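Long-range contacts in extracellular solute-binding protein family 1 (Pseudothermotoga lettingae, PDB 5CI5), which probably captures a sugar outside the cell and delivers it to an ABC transporter, and is seen here holding alpha-D-tagatopyranose between its lobes: residues Glu38-Val43 against Met329-Glu334; Gly61-Tyr66 against Thr189-Leu194; Trp134-Arg139 against Met339-Asp344. All blocks are in the same frame, centred on the assembly; numbering follows the deposited sequence.

Overall arrangement
Contacts 2 and 3 both reach the bound tagatose, and contact 1 stands behind contact 3, the side chain of W331 about 11 Å from the sugar. F62, E190 and L194 of contact 2 and Y135, D137 and R139 of contact 3 belong to one pocket, although the contact centres lie 19 Å apart; L194 CD1 packs on R139 CZ at 3.4 Å. Contacts 1 and 3, with centres 15 Å apart, are joined through W134, whose CH2 comes to 3.3 Å from W40 CH2, and strand 339-340 follows helix 325-335 in the chain. Contacts 1 and 2 do not touch, their nearest atoms being about 10 Å apart.

Contact 1: Glu38-Val43 against Met329-Glu334; sequences ETWNSV and MKWVEE
With its CG anti to the backbone N (chi1 -171°), W331 extends its indole from helix 325-335 to helix 37-51, where T39 and W40 receive it on different sides. T39 has its methyl CG2 anti to the backbone N and OG1 beside that N, an arrangement that puts the methyl over the six-membered ring of W331. This is a CH-pi contact over the face, with T39 CG2 3.6 Å from the ring centroid; the methyl sits nearer the rim, 3.4 Å from W331 CZ3. W40 instead offers its own face to the far end of the same ring. The edge of W331 points at that face in an edge-to-face pair with planes at 59°, and W331 CH2 approaches W40 CE2 to 3.5 Å. V43 completes the grip at the edge of W331, its CG2 4.0 Å from W331 CE3.

The two helices belong to the periplasmic-binding-protein fold of this solute-binding family. Their local axes run nearly antiparallel, at 152°, and remain 11.8 Å apart, a spacing bridged by the long indole of W331. Both indole nitrogens are used away from the interface: W40 NE1 donates to the carbonyl of V33 and W331 NE1 to that of G337. W134 extends the aromatic cluster, meeting the rings of both W40 and W331. On the more exposed side the link is polar, through a water that lies 2.6 Å from T39 OG1 and donates to E334 OE1 at 3.1 Å.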
loop_
_atom_site.group_PDB
_atom_site.type_symbol
_atom_site.label_atom_id
_atom_site.label_comp_id
_atom_site.label_asym_id
_atom_site.label_seq_id
_atom_site.Cartn_x
_atom_site.Cartn_y
_atom_site.Cartn_z
ATOM N N GLU A 38 -3.660 -11.053 -16.876
ATOM C CA GLU A 38 -4.580 -11.203 -17.996
ATOM C C GLU A 38 -5.329 -9.902 -18.222
ATOM O O GLU A 38 -5.570 -9.503 -19.364
ATOM C CB GLU A 38 -5.574 -12.339 -17.753
ATOM C CG GLU A 38 -4.935 -13.702 -17.561
ATOM C CD GLU A 38 -5.906 -14.719 -16.980
ATOM O OE1 GLU A 38 -7.037 -14.816 -17.500
ATOM O OE2 GLU A 38 -5.544 -15.408 -15.998
ATOM N N THR A 39 -5.692 -9.231 -17.130
ATOM C CA THR A 39 -6.349 -7.934 -17.229
ATOM C C THR A 39 -5.399 -6.914 -17.842
ATOM O O THR A 39 -5.778 -6.133 -18.728
ATOM C CB THR A 39 -6.839 -7.452 -15.855
ATOM O OG1 THR A 39 -7.716 -8.446 -15.306
ATOM C CG2 THR A 39 -7.595 -6.137 -15.976
ATOM N N TRP A 40 -4.150 -6.928 -17.394
ATOM C CA TRP A 40 -3.161 -6.027 -17.971
ATOM C C TRP A 40 -2.984 -6.292 -19.458
ATOM O O TRP A 40 -2.938 -5.355 -20.254
ATOM C CB TRP A 40 -1.823 -6.158 -17.250
ATOM C CG TRP A 40 -1.820 -5.395 -15.958
ATOM C CD1 TRP A 40 -1.702 -5.906 -14.700
ATOM C CD2 TRP A 40 -1.950 -3.976 -15.806
ATOM N NE1 TRP A 40 -1.750 -4.891 -13.785
ATOM C CE2 TRP A 40 -1.900 -3.698 -14.437
ATOM C CE3 TRP A 40 -2.109 -2.911 -16.707
ATOM C CZ2 TRP A 40 -2.009 -2.396 -13.933
ATOM C CZ3 TRP A 40 -2.197 -1.630 -16.208
ATOM C CH2 TRP A 40 -2.169 -1.385 -14.835
ATOM N N ASN A 41 -2.894 -7.551 -19.842
ATOM C CA ASN A 41 -2.667 -7.850 -21.257
ATOM C C ASN A 41 -3.822 -7.329 -22.127
ATOM O O ASN A 41 -3.583 -6.669 -23.143
ATOM C CB ASN A 41 -2.461 -9.341 -21.466
ATOM C CG ASN A 41 -2.101 -9.676 -22.907
ATOM O OD1 ASN A 41 -1.059 -9.247 -23.410
ATOM N ND2 ASN A 41 -2.969 -10.429 -23.583
ATOM N N SER A 42 -5.061 -7.573 -21.704
ATOM C CA SER A 42 -6.227 -7.026 -22.398
ATOM C C SER A 42 -6.180 -5.505 -22.527
ATOM O O SER A 42 -6.396 -4.945 -23.598
ATOM C CB SER A 42 -7.491 -7.438 -21.666
ATOM O OG SER A 42 -7.685 -8.822 -21.823
ATOM N N VAL A 43 -5.926 -4.834 -21.413
ATOM C CA VAL A 43 -5.834 -3.383 -21.417
ATOM C C VAL A 43 -4.761 -2.863 -22.372
ATOM O O VAL A 43 -4.992 -1.890 -23.092
ATOM C CB VAL A 43 -5.544 -2.866 -19.986
ATOM C CG1 VAL A 43 -5.193 -1.393 -19.989
ATOM C CG2 VAL A 43 -6.755 -3.116 -19.091
HETATM N N MSE A 329 -13.281 2.522 -15.726
HETATM C CA MSE A 329 -14.624 1.971 -15.569
HETATM C C MSE A 329 -14.624 0.468 -15.858
HETATM O O MSE A 329 -15.196 -0.331 -15.108
HETATM C CB MSE A 329 -15.625 2.681 -16.484
HETATM C CG MSE A 329 -16.152 3.961 -15.900
HETATM SE SE MSE A 329 -17.294 3.656 -14.333
HETATM C CE MSE A 329 -19.008 3.517 -15.238
ATOM N N LYS A 330 -13.976 0.074 -16.944
ATOM C CA LYS A 330 -13.912 -1.325 -17.299
ATOM C C LYS A 330 -13.140 -2.136 -16.273
ATOM O O LYS A 330 -13.544 -3.247 -15.903
ATOM C CB LYS A 330 -13.294 -1.482 -18.690
ATOM C CG LYS A 330 -13.260 -2.926 -19.181
ATOM C CD LYS A 330 -12.857 -2.989 -20.630
ATOM C CE LYS A 330 -12.854 -4.417 -21.158
ATOM N NZ LYS A 330 -12.437 -4.459 -22.598
ATOM N N TRP A 331 -12.035 -1.589 -15.807
ATOM C CA TRP A 331 -11.244 -2.253 -14.775
ATOM C C TRP A 331 -12.070 -2.529 -13.518
ATOM O O TRP A 331 -12.102 -3.651 -13.022
ATOM C CB TRP A 331 -10.014 -1.410 -14.422
ATOM C CG TRP A 331 -9.094 -2.154 -13.545
ATOM C CD1 TRP A 331 -9.294 -2.468 -12.234
ATOM C CD2 TRP A 331 -7.833 -2.704 -13.909
ATOM N NE1 TRP A 331 -8.223 -3.185 -11.747
ATOM C CE2 TRP A 331 -7.315 -3.349 -12.761
ATOM C CE3 TRP A 331 -7.082 -2.705 -15.086
ATOM C CZ2 TRP A 331 -6.074 -3.983 -12.757
ATOM C CZ3 TRP A 331 -5.850 -3.341 -15.082
ATOM C CH2 TRP A 331 -5.367 -3.980 -13.924
ATOM N N VAL A 332 -12.758 -1.518 -13.002
ATOM C CA VAL A 332 -13.591 -1.699 -11.814
ATOM C C VAL A 332 -14.722 -2.690 -12.041
ATOM O O VAL A 332 -15.030 -3.504 -11.157
ATOM C CB VAL A 332 -14.196 -0.361 -11.355
ATOM C CG1 VAL A 332 -15.422 -0.587 -10.428
ATOM C CG2 VAL A 332 -13.138 0.418 -10.673
ATOM N N GLU A 333 -15.361 -2.596 -13.203
ATOM C CA GLU A 333 -16.459 -3.500 -13.558
ATOM C C GLU A 333 -15.996 -4.935 -13.462
ATOM O O GLU A 333 -16.701 -5.800 -12.938
ATOM C CB GLU A 333 -16.982 -3.220 -14.985
ATOM C CG GLU A 333 -17.500 -4.472 -15.763
ATOM C CD GLU A 333 -17.816 -4.212 -17.253
ATOM O OE1 GLU A 333 -17.128 -3.393 -17.916
ATOM O OE2 GLU A 333 -18.761 -4.850 -17.771
ATOM N N GLU A 334 -14.821 -5.195 -14.005
ATOM C CA GLU A 334 -14.325 -6.552 -14.095
ATOM C C GLU A 334 -13.707 -7.052 -12.805
ATOM O O GLU A 334 -13.924 -8.205 -12.429
ATOM C CB GLU A 334 -13.306 -6.660 -15.221
ATOM C CG GLU A 334 -13.923 -6.465 -16.586
ATOM C CD GLU A 334 -12.917 -6.597 -17.709
ATOM O OE1 GLU A 334 -11.700 -6.670 -17.413
ATOM O OE2 GLU A 334 -13.346 -6.624 -18.886
HETATM O O HOH W 1 -9.677 -8.957 -16.909
#

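Contact 2: Gly61-Tyr66 against Thr189-Leu194; sequences GFDTYY and TEHTTL. With T6T (alpha-D-tagatopyranose), chain C.
The sugar pocket is bordered here by segments 61-66 and 189-194, on helices 62-75 and 190-202, where F62 meets E190 and H191 beside the bound tagatose. The ring of F62 turns its edge to the face of H191 in an offset edge-to-face pair, planes at 79° and F62 CD2 3.6 Å from H191 CE1. At another part of its rim F62 CZ touches E190 CB at 3.7 Å, nearly in the ring plane, and the same CZ lies 3.8 Å from C6 of the sugar. E190, bent at chi2 (69°), carries its carboxylate away from F62 to a salt bridge with R370 and hydrogen bonds with S380 and Y376. D63 OD1 comes up to the edge of the imidazole, 3.4 Å from H191 CE1. The H191 ring is held on both nitrogens: ND1 shares a 2.7 Å hydrogen bond with T189 OG1, and NE2 bonds to D248. Such fixing should keep its face turned to F62. The local helix axes stand at 100° to each other. H246 stacks on H191 and binds D63, F62 also rests on D85 of strand 81-85, and helix 376-391 packs against T192 and T193.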
loop_
_atom_site.group_PDB
_atom_site.type_symbol
_atom_site.label_atom_id
_atom_site.label_comp_id
_atom_site.label_asym_id
_atom_site.label_seq_id
_atom_site.Cartn_x
_atom_site.Cartn_y
_atom_site.Cartn_z
ATOM N N GLY A 61 6.883 -8.380 -8.991
ATOM C CA GLY A 61 6.359 -8.527 -7.641
ATOM C C GLY A 61 6.768 -7.379 -6.726
ATOM O O GLY A 61 7.795 -6.728 -6.914
ATOM N N PHE A 62 5.970 -7.129 -5.705
ATOM C CA PHE A 62 6.224 -5.991 -4.849
ATOM C C PHE A 62 7.537 -6.034 -4.112
ATOM O O PHE A 62 8.219 -5.034 -4.031
ATOM C CB PHE A 62 5.116 -5.829 -3.793
ATOM C CG PHE A 62 5.336 -4.656 -2.865
ATOM C CD1 PHE A 62 5.241 -3.357 -3.339
ATOM C CD2 PHE A 62 5.663 -4.853 -1.548
ATOM C CE1 PHE A 62 5.453 -2.275 -2.509
ATOM C CE2 PHE A 62 5.881 -3.765 -0.699
ATOM C CZ PHE A 62 5.780 -2.479 -1.181
ATOM N N ASP A 63 7.902 -7.186 -3.576
ATOM C CA ASP A 63 8.902 -7.207 -2.514
ATOM C C ASP A 63 10.301 -6.816 -3.014
ATOM O O ASP A 63 11.128 -6.367 -2.218
ATOM C CB ASP A 63 8.953 -8.582 -1.856
ATOM C CG ASP A 63 7.705 -8.905 -1.040
ATOM O OD1 ASP A 63 6.757 -8.104 -1.011
ATOM O OD2 ASP A 63 7.678 -9.986 -0.409
ATOM N N THR A 64 10.556 -6.970 -4.306
ATOM C CA THR A 64 11.866 -6.599 -4.859
ATOM C C THR A 64 11.786 -5.494 -5.900
ATOM O O THR A 64 12.799 -5.166 -6.538
ATOM C CB THR A 64 12.592 -7.811 -5.500
ATOM O OG1 THR A 64 11.822 -8.348 -6.576
ATOM C CG2 THR A 64 12.822 -8.886 -4.467
ATOM N N TYR A 65 10.613 -4.876 -6.056
ATOM C CA TYR A 65 10.447 -3.956 -7.173
ATOM C C TYR A 65 11.225 -2.642 -6.973
ATOM O O TYR A 65 11.809 -2.133 -7.930
ATOM C CB TYR A 65 8.961 -3.678 -7.428
ATOM C CG TYR A 65 8.695 -2.716 -8.579
ATOM C CD1 TYR A 65 9.346 -2.865 -9.800
ATOM C CD2 TYR A 65 7.790 -1.659 -8.446
ATOM C CE1 TYR A 65 9.095 -2.003 -10.862
ATOM C CE2 TYR A 65 7.532 -0.777 -9.515
ATOM C CZ TYR A 65 8.210 -0.945 -10.704
ATOM O OH TYR A 65 7.991 -0.102 -11.763
ATOM N N TYR A 66 11.273 -2.103 -5.759
ATOM C CA TYR A 66 11.990 -0.843 -5.534
ATOM C C TYR A 66 13.445 -0.971 -5.967
ATOM O O TYR A 66 13.972 -0.142 -6.693
ATOM C CB TYR A 66 11.927 -0.431 -4.068
ATOM C CG TYR A 66 12.626 0.881 -3.775
ATOM C CD1 TYR A 66 12.069 2.091 -4.186
ATOM C CD2 TYR A 66 13.841 0.924 -3.099
ATOM C CE1 TYR A 66 12.703 3.303 -3.904
ATOM C CE2 TYR A 66 14.482 2.135 -2.828
ATOM C CZ TYR A 66 13.915 3.317 -3.239
ATOM O OH TYR A 66 14.573 4.510 -2.958
ATOM N N THR A 189 10.204 -5.635 4.549
ATOM C CA THR A 189 9.423 -5.094 3.450
ATOM C C THR A 189 8.576 -3.929 3.986
ATOM O O THR A 189 8.393 -3.767 5.207
ATOM C CB THR A 189 8.487 -6.138 2.817
ATOM O OG1 THR A 189 7.513 -6.515 3.800
ATOM C CG2 THR A 189 9.229 -7.379 2.289
ATOM N N GLU A 190 8.062 -3.117 3.061
ATOM C CA GLU A 190 7.286 -1.943 3.404
ATOM C C GLU A 190 6.067 -2.292 4.248
ATOM O O GLU A 190 5.622 -1.455 5.008
ATOM C CB GLU A 190 6.852 -1.231 2.119
ATOM C CG GLU A 190 6.104 0.060 2.310
ATOM C CD GLU A 190 6.930 1.196 2.855
ATOM O OE1 GLU A 190 8.162 1.056 2.987
ATOM O OE2 GLU A 190 6.333 2.235 3.163
ATOM N N HIS A 191 5.522 -3.504 4.094
ATOM C CA HIS A 191 4.337 -3.901 4.864
ATOM C C HIS A 191 4.585 -3.719 6.368
ATOM O O HIS A 191 3.685 -3.373 7.139
ATOM C CB HIS A 191 3.931 -5.371 4.646
ATOM C CG HIS A 191 3.928 -5.841 3.225
ATOM N ND1 HIS A 191 5.072 -6.261 2.580
ATOM C CD2 HIS A 191 2.909 -6.051 2.355
ATOM C CE1 HIS A 191 4.761 -6.678 1.365
ATOM N NE2 HIS A 191 3.454 -6.554 1.200
ATOM N N THR A 192 5.797 -4.017 6.808
ATOM C CA THR A 192 6.131 -3.940 8.220
ATOM C C THR A 192 6.144 -2.489 8.735
ATOM O O THR A 192 5.618 -2.180 9.808
ATOM C CB THR A 192 7.471 -4.637 8.449
ATOM O OG1 THR A 192 7.306 -6.009 8.069
ATOM C CG2 THR A 192 7.936 -4.526 9.928
ATOM N N THR A 193 6.660 -1.576 7.929
ATOM C CA THR A 193 6.568 -0.165 8.249
ATOM C C THR A 193 5.132 0.292 8.294
ATOM O O THR A 193 4.742 1.035 9.186
ATOM C CB THR A 193 7.324 0.679 7.236
ATOM O OG1 THR A 193 8.685 0.272 7.309
ATOM C CG2 THR A 193 7.219 2.202 7.536
ATOM N N LEU A 194 4.353 -0.123 7.307
ATOM C CA LEU A 194 2.958 0.272 7.262
ATOM C C LEU A 194 2.200 -0.264 8.454
ATOM O O LEU A 194 1.354 0.441 9.022
ATOM C CB LEU A 194 2.317 -0.192 5.943
ATOM C CG LEU A 194 2.794 0.543 4.690
ATOM C CD1 LEU A 194 2.482 -0.271 3.457
ATOM C CD2 LEU A 194 2.173 1.919 4.608
HETATM O O3 T6T C . -0.687 0.561 -0.723
HETATM C C3 T6T C . 0.133 0.165 -1.817
HETATM C C4 T6T C . 1.526 0.766 -1.627
HETATM O O4 T6T C . 1.426 2.185 -1.447
HETATM C C5 T6T C . 2.160 0.110 -0.420
HETATM O O5 T6T C . 3.472 0.632 -0.205
HETATM C C6 T6T C . 2.195 -1.404 -0.599
HETATM O O6 T6T C . 0.860 -1.884 -0.759
HETATM C C2 T6T C . 0.183 -1.327 -1.890
HETATM O O2 T6T C . 0.859 -1.725 -3.090
HETATM C C1 T6T C . -1.236 -1.937 -1.908
HETATM O O1 T6T C . -2.041 -1.440 -2.913
#

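Contact 3: Trp134-Arg139 against Met339-Asp344; sequences WYTDCR and MPTRMD. With T6T (alpha-D-tagatopyranose), chain C.
T136 and M339 lie side by side on one face of the sheet, and the extended selenomethionine runs past the threonine methyl, T136 CG2 to M339 CG 3.9 Å. Their backbones form an antiparallel hydrogen-bonded pair in which T136 N donates almost straight to M339 O at 2.9 Å (173°), while the return bond from M339 N to T136 O is weak. T341 turns its methyl against the peptide between W134 and Y135, CG2 3.3 Å from W134 C, while its OG1 is bonded to P133. Y135 and D137 leave the strand away from 339-340, and their polar ends meet the sugar. With CG between the backbone N and the carbonyl carbon (chi1 90°), the phenol of Y135 brings its edge to O1 of the tagatose, with Y135 OH 2.6 Å from that oxygen. D137 accepts from two sugar hydroxyls on the single atom OD2, which lies 2.7 Å from O1 and equally far from O3. R139 then spans the sugar with two nitrogens, NH1 giving to O3 at 2.8 Å and NH2 to O6 at 3.0 Å; a salt bridge to E247 also engages its NH2. Strand 128-138 pairs antiparallel with both 298-304 and 339-340; on the 298-304 side W134 and Y135 both face W301, a classic beta bulge. Helix 355-363 covers M339, and helix 325-335 packs on P340 through W328 and V332.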
loop_
_atom_site.group_PDB
_atom_site.type_symbol
_atom_site.label_atom_id
_atom_site.label_comp_id
_atom_site.label_asym_id
_atom_site.label_seq_id
_atom_site.Cartn_x
_atom_site.Cartn_y
_atom_site.Cartn_z
ATOM N N TRP A 134 -2.352 6.349 -10.513
ATOM C CA TRP A 134 -3.167 5.433 -11.318
ATOM C C TRP A 134 -4.169 4.624 -10.465
ATOM O O TRP A 134 -5.339 4.517 -10.827
ATOM C CB TRP A 134 -2.272 4.482 -12.120
ATOM C CG TRP A 134 -3.097 3.609 -13.013
ATOM C CD1 TRP A 134 -3.673 3.982 -14.213
ATOM C CD2 TRP A 134 -3.529 2.263 -12.768
ATOM N NE1 TRP A 134 -4.405 2.934 -14.731
ATOM C CE2 TRP A 134 -4.333 1.873 -13.872
ATOM C CE3 TRP A 134 -3.294 1.335 -11.745
ATOM C CZ2 TRP A 134 -4.924 0.612 -13.965
ATOM C CZ3 TRP A 134 -3.884 0.063 -11.845
ATOM C CH2 TRP A 134 -4.682 -0.284 -12.955
ATOM N N TYR A 135 -3.714 4.003 -9.372
ATOM C CA TYR A 135 -4.663 3.487 -8.387
ATOM C C TYR A 135 -4.246 3.914 -7.007
ATOM O O TYR A 135 -3.101 4.287 -6.769
ATOM C CB TYR A 135 -4.819 1.959 -8.466
ATOM C CG TYR A 135 -3.913 1.049 -7.639
ATOM C CD1 TYR A 135 -4.091 0.916 -6.269
ATOM C CD2 TYR A 135 -2.961 0.242 -8.251
ATOM C CE1 TYR A 135 -3.313 0.025 -5.531
ATOM C CE2 TYR A 135 -2.187 -0.659 -7.528
ATOM C CZ TYR A 135 -2.377 -0.763 -6.172
ATOM O OH TYR A 135 -1.591 -1.687 -5.503
ATOM N N THR A 136 -5.234 3.935 -6.126
ATOM C CA THR A 136 -4.987 4.302 -4.748
ATOM C C THR A 136 -5.728 3.338 -3.810
ATOM O O THR A 136 -6.389 2.373 -4.253
ATOM C CB THR A 136 -5.392 5.775 -4.506
ATOM O OG1 THR A 136 -4.935 6.208 -3.216
ATOM C CG2 THR A 136 -6.905 6.015 -4.645
ATOM N N ASP A 137 -5.562 3.587 -2.519
ATOM C CA ASP A 137 -6.114 2.751 -1.478
ATOM C C ASP A 137 -5.947 3.441 -0.133
ATOM O O ASP A 137 -5.281 4.476 -0.023
ATOM C CB ASP A 137 -5.425 1.367 -1.458
ATOM C CG ASP A 137 -3.911 1.442 -1.136
ATOM O OD1 ASP A 137 -3.557 2.055 -0.110
ATOM O OD2 ASP A 137 -3.079 0.886 -1.917
ATOM N N CYS A 138 -6.569 2.865 0.889
ATOM C CA CYS A 138 -6.176 3.177 2.258
ATOM C C CYS A 138 -6.216 1.854 2.998
ATOM O O CYS A 138 -6.784 0.865 2.508
ATOM C CB CYS A 138 -7.076 4.239 2.913
ATOM S SG CYS A 138 -8.788 3.803 3.112
ATOM N N ARG A 139 -5.571 1.818 4.152
ATOM C CA ARG A 139 -5.437 0.554 4.872
ATOM C C ARG A 139 -6.430 0.420 5.995
ATOM O O ARG A 139 -6.739 1.374 6.727
ATOM C CB ARG A 139 -4.006 0.379 5.382
ATOM C CG ARG A 139 -3.143 -0.400 4.407
ATOM C CD ARG A 139 -1.655 -0.389 4.700
ATOM N NE ARG A 139 -0.995 -1.436 3.911
ATOM C CZ ARG A 139 -0.656 -1.330 2.630
ATOM N NH1 ARG A 139 -0.865 -0.193 1.977
ATOM N NH2 ARG A 139 -0.085 -2.363 2.002
HETATM N N MSE A 339 -8.745 0.873 -5.826
HETATM C CA MSE A 339 -9.526 2.082 -5.927
HETATM C C MSE A 339 -9.024 2.971 -7.059
HETATM O O MSE A 339 -7.816 3.244 -7.154
HETATM C CB MSE A 339 -9.475 2.847 -4.607
HETATM C CG MSE A 339 -10.285 4.108 -4.577
HETATM SE SE MSE A 339 -10.307 4.763 -2.739
HETATM C CE MSE A 339 -10.739 6.584 -3.059
ATOM N N PRO A 340 -9.947 3.432 -7.919
ATOM C CA PRO A 340 -9.520 4.368 -8.954
ATOM C C PRO A 340 -9.025 5.665 -8.333
ATOM O O PRO A 340 -9.604 6.126 -7.350
ATOM C CB PRO A 340 -10.800 4.630 -9.781
ATOM C CG PRO A 340 -11.783 3.510 -9.407
ATOM C CD PRO A 340 -11.364 3.019 -8.058
ATOM N N THR A 341 -7.978 6.245 -8.903
ATOM C CA THR A 341 -7.578 7.606 -8.553
ATOM C C THR A 341 -8.539 8.658 -9.123
ATOM O O THR A 341 -8.491 9.792 -8.688
ATOM C CB THR A 341 -6.171 7.919 -9.044
ATOM O OG1 THR A 341 -6.101 7.753 -10.468
ATOM C CG2 THR A 341 -5.184 6.993 -8.355
ATOM N N ARG A 342 -9.389 8.276 -10.080
ATOM C CA ARG A 342 -10.401 9.184 -10.643
ATOM C C ARG A 342 -11.700 9.189 -9.825
ATOM O O ARG A 342 -12.322 8.147 -9.623
ATOM C CB ARG A 342 -10.760 8.799 -12.074
ATOM C CG ARG A 342 -9.639 8.891 -13.121
ATOM C CD ARG A 342 -10.181 8.472 -14.483
ATOM N NE ARG A 342 -11.117 9.493 -14.968
ATOM C CZ ARG A 342 -10.880 10.385 -15.918
ATOM N NH1 ARG A 342 -9.731 10.412 -16.584
ATOM N NH2 ARG A 342 -11.826 11.272 -16.213
HETATM N N MSE A 343 -12.122 10.383 -9.425
HETATM C CA MSE A 343 -13.349 10.583 -8.660
HETATM C C MSE A 343 -14.570 10.162 -9.472
HETATM O O MSE A 343 -15.439 9.459 -8.954
HETATM C CB MSE A 343 -13.488 12.039 -8.235
HETATM C CG MSE A 343 -12.508 12.424 -7.178
HETATM SE SE MSE A 343 -12.883 14.158 -6.407
HETATM C CE MSE A 343 -12.294 15.228 -7.897
ATOM N N ASP A 344 -14.624 10.561 -10.745
ATOM C CA ASP A 344 -15.808 10.246 -11.547
ATOM C C ASP A 344 -16.010 8.726 -11.668
ATOM O O ASP A 344 -17.137 8.271 -11.555
ATOM C CB ASP A 344 -15.779 10.920 -12.924
ATOM C CG ASP A 344 -14.484 10.703 -13.719
ATOM O OD1 ASP A 344 -13.599 9.900 -13.322
ATOM O OD2 ASP A 344 -14.379 11.356 -14.795
HETATM O O3 T6T C . -0.687 0.561 -0.723
HETATM C C3 T6T C . 0.133 0.165 -1.817
HETATM C C4 T6T C . 1.526 0.766 -1.627
HETATM O O4 T6T C . 1.426 2.185 -1.447
HETATM C C5 T6T C . 2.160 0.110 -0.420
HETATM O O5 T6T C . 3.472 0.632 -0.205
HETATM C C6 T6T C . 2.195 -1.404 -0.599
HETATM O O6 T6T C . 0.860 -1.884 -0.759
HETATM C C2 T6T C . 0.183 -1.327 -1.890
HETATM O O2 T6T C . 0.859 -1.725 -3.090
HETATM C C1 T6T C . -1.236 -1.937 -1.908
HETATM O O1 T6T C . -2.041 -1.440 -2.913
#